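Local coordinates for protein serine protease inhibitor (Thermoanaerobacter tengcongensis, PDB 2PEF) that probably inhibits serine proteases as a thermophilic member of the serpin family, captured here in the latent state, at residues L54-K59 with G282-F287. Residues are numbered along the deposited sequence; the frame is centred on the assembly and turned at random.
Sequences LAQMEK and GMTDAF
Q56, on helix 51-62 of the serpin fold, reaches over to T284 and D285 at the start of the 3-10 segment 285-287 with its carboxamide. Its OE1 accepts two backbone N-H groups. D285 N lies in the carbonyl plane on a lone pair of OE1, at 2.9 Å with an N-H...O angle of 158°. T284 N sits above that plane, 3.2 Å from OE1. A water donates to OE1 and accepts from A286 N, so a third amide of the turn is linked to the same oxygen. The same amide also offers Q56 NE2, which makes a weak bond to D285 OD1 at 3.2 Å, with the carboxylate plane turned 72° from the amide plane. Q56 is extended beyond CG (chi2 171°), which carries the amide across to the turn. With an alanine here, the N-H groups of T284 and D285 are likely to lose their shared acceptor, and the D285 carboxylate its weak partner NE2. G282, whose positive phi closes helix 275-280 in a Schellman motif, places its O 3.3 Å from Q56 CG. Deeper in, the contact is apolar. M283 packs against L42 of helix 35-46 and I307, and its CE meets M57 CE at 3.7 Å.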
loop_
_atom_site.group_PDB
_atom_site.type_symbol
_atom_site.label_atom_id
_atom_site.label_comp_id
_atom_site.label_asym_id
_atom_site.label_seq_id
_atom_site.Cartn_x
_atom_site.Cartn_y
_atom_site.Cartn_z
ATOM N N LEU A 54 -10.081 -9.379 -17.901
ATOM C CA LEU A 54 -10.879 -9.250 -16.685
ATOM C C LEU A 54 -10.740 -10.467 -15.774
ATOM O O LEU A 54 -10.550 -10.318 -14.569
ATOM C CB LEU A 54 -12.352 -9.010 -17.029
ATOM C CG LEU A 54 -13.373 -9.011 -15.887
ATOM C CD1 LEU A 54 -13.127 -7.871 -14.890
ATOM C CD2 LEU A 54 -14.780 -8.940 -16.458
ATOM N N ALA A 55 -10.824 -11.662 -16.357
ATOM C CA ALA A 55 -10.735 -12.911 -15.592
ATOM C C ALA A 55 -9.397 -13.034 -14.864
ATOM O O ALA A 55 -9.351 -13.457 -13.704
ATOM C CB ALA A 55 -10.964 -14.108 -16.503
ATOM N N GLN A 56 -8.321 -12.637 -15.541
ATOM C CA GLN A 56 -6.985 -12.629 -14.950
ATOM C C GLN A 56 -6.865 -11.615 -13.809
ATOM O O GLN A 56 -6.279 -11.917 -12.768
ATOM C CB GLN A 56 -5.929 -12.345 -16.017
ATOM C CG GLN A 56 -5.706 -13.484 -16.994
ATOM C CD GLN A 56 -4.825 -13.089 -18.164
ATOM O OE1 GLN A 56 -4.211 -12.019 -18.167
ATOM N NE2 GLN A 56 -4.756 -13.957 -19.167
ATOM N N MET A 57 -7.418 -10.419 -14.008
ATOM C CA MET A 57 -7.384 -9.378 -12.980
ATOM C C MET A 57 -8.218 -9.754 -11.756
ATOM O O MET A 57 -7.756 -9.604 -10.625
ATOM C CB MET A 57 -7.830 -8.024 -13.541
ATOM C CG MET A 57 -6.818 -7.376 -14.474
ATOM S SD MET A 57 -7.252 -5.685 -14.907
ATOM C CE MET A 57 -6.646 -4.819 -13.464
ATOM N N GLU A 58 -9.435 -10.253 -11.990
ATOM C CA GLU A 58 -10.305 -10.741 -10.912
ATOM C C GLU A 58 -9.589 -11.774 -10.043
ATOM O O GLU A 58 -9.636 -11.709 -8.810
ATOM C CB GLU A 58 -11.586 -11.360 -11.486
ATOM C CG GLU A 58 -12.596 -10.354 -12.027
ATOM C CD GLU A 58 -13.841 -11.013 -12.606
ATOM O OE1 GLU A 58 -14.948 -10.491 -12.362
ATOM O OE2 GLU A 58 -13.718 -12.043 -13.311
ATOM N N LYS A 59 -8.931 -12.727 -10.700
ATOM C CA LYS A 59 -8.204 -13.798 -10.022
ATOM C C LYS A 59 -6.978 -13.292 -9.260
ATOM O O LYS A 59 -6.697 -13.758 -8.157
ATOM C CB LYS A 59 -7.791 -14.881 -11.022
ATOM C CG LYS A 59 -7.233 -16.135 -10.378
ATOM N N GLY A 282 -0.800 -13.672 -12.344
ATOM C CA GLY A 282 -1.648 -14.129 -13.444
ATOM C C GLY A 282 -2.167 -13.027 -14.349
ATOM O O GLY A 282 -2.792 -13.305 -15.377
ATOM N N MET A 283 -1.908 -11.776 -13.969
ATOM C CA MET A 283 -2.348 -10.613 -14.737
ATOM C C MET A 283 -1.324 -10.277 -15.826
ATOM O O MET A 283 -0.393 -9.498 -15.608
ATOM C CB MET A 283 -2.577 -9.424 -13.797
ATOM C CG MET A 283 -3.092 -8.167 -14.463
ATOM S SD MET A 283 -3.226 -6.829 -13.267
ATOM C CE MET A 283 -3.056 -5.415 -14.351
ATOM N N THR A 284 -1.507 -10.881 -16.998
ATOM C CA THR A 284 -0.553 -10.749 -18.106
ATOM C C THR A 284 -1.145 -10.034 -19.324
ATOM O O THR A 284 -0.513 -9.130 -19.878
ATOM C CB THR A 284 0.013 -12.124 -18.532
ATOM O OG1 THR A 284 -1.064 -12.993 -18.899
ATOM C CG2 THR A 284 0.814 -12.757 -17.391
ATOM N N ASP A 285 -2.354 -10.432 -19.723
ATOM C CA ASP A 285 -3.036 -9.859 -20.889
ATOM C C ASP A 285 -3.152 -8.342 -20.823
ATOM O O ASP A 285 -3.000 -7.669 -21.835
ATOM C CB ASP A 285 -4.432 -10.462 -21.064
ATOM C CG ASP A 285 -4.408 -11.813 -21.753
ATOM O OD1 ASP A 285 -3.365 -12.502 -21.710
ATOM O OD2 ASP A 285 -5.447 -12.190 -22.336
ATOM N N ALA A 286 -3.414 -7.813 -19.627
ATOM C CA ALA A 286 -3.599 -6.372 -19.426
ATOM C C ALA A 286 -2.401 -5.546 -19.896
ATOM O O ALA A 286 -2.553 -4.390 -20.305
ATOM C CB ALA A 286 -3.894 -6.082 -17.964
ATOM N N PHE A 287 -1.215 -6.145 -19.830
ATOM C CA PHE A 287 0.029 -5.464 -20.196
ATOM C C PHE A 287 0.411 -5.645 -21.667
ATOM O O PHE A 287 1.381 -5.043 -22.134
ATOM C CB PHE A 287 1.176 -5.926 -19.286
ATOM C CG PHE A 287 0.946 -5.644 -17.827
ATOM C CD1 PHE A 287 0.521 -6.655 -16.968
ATOM C CD2 PHE A 287 1.148 -4.364 -17.308
ATOM C CE1 PHE A 287 0.304 -6.397 -15.617
ATOM C CE2 PHE A 287 0.937 -4.096 -15.959
ATOM C CZ PHE A 287 0.513 -5.111 -15.110
HETATM O O HOH W 1 -4.900 -9.244 -17.519
#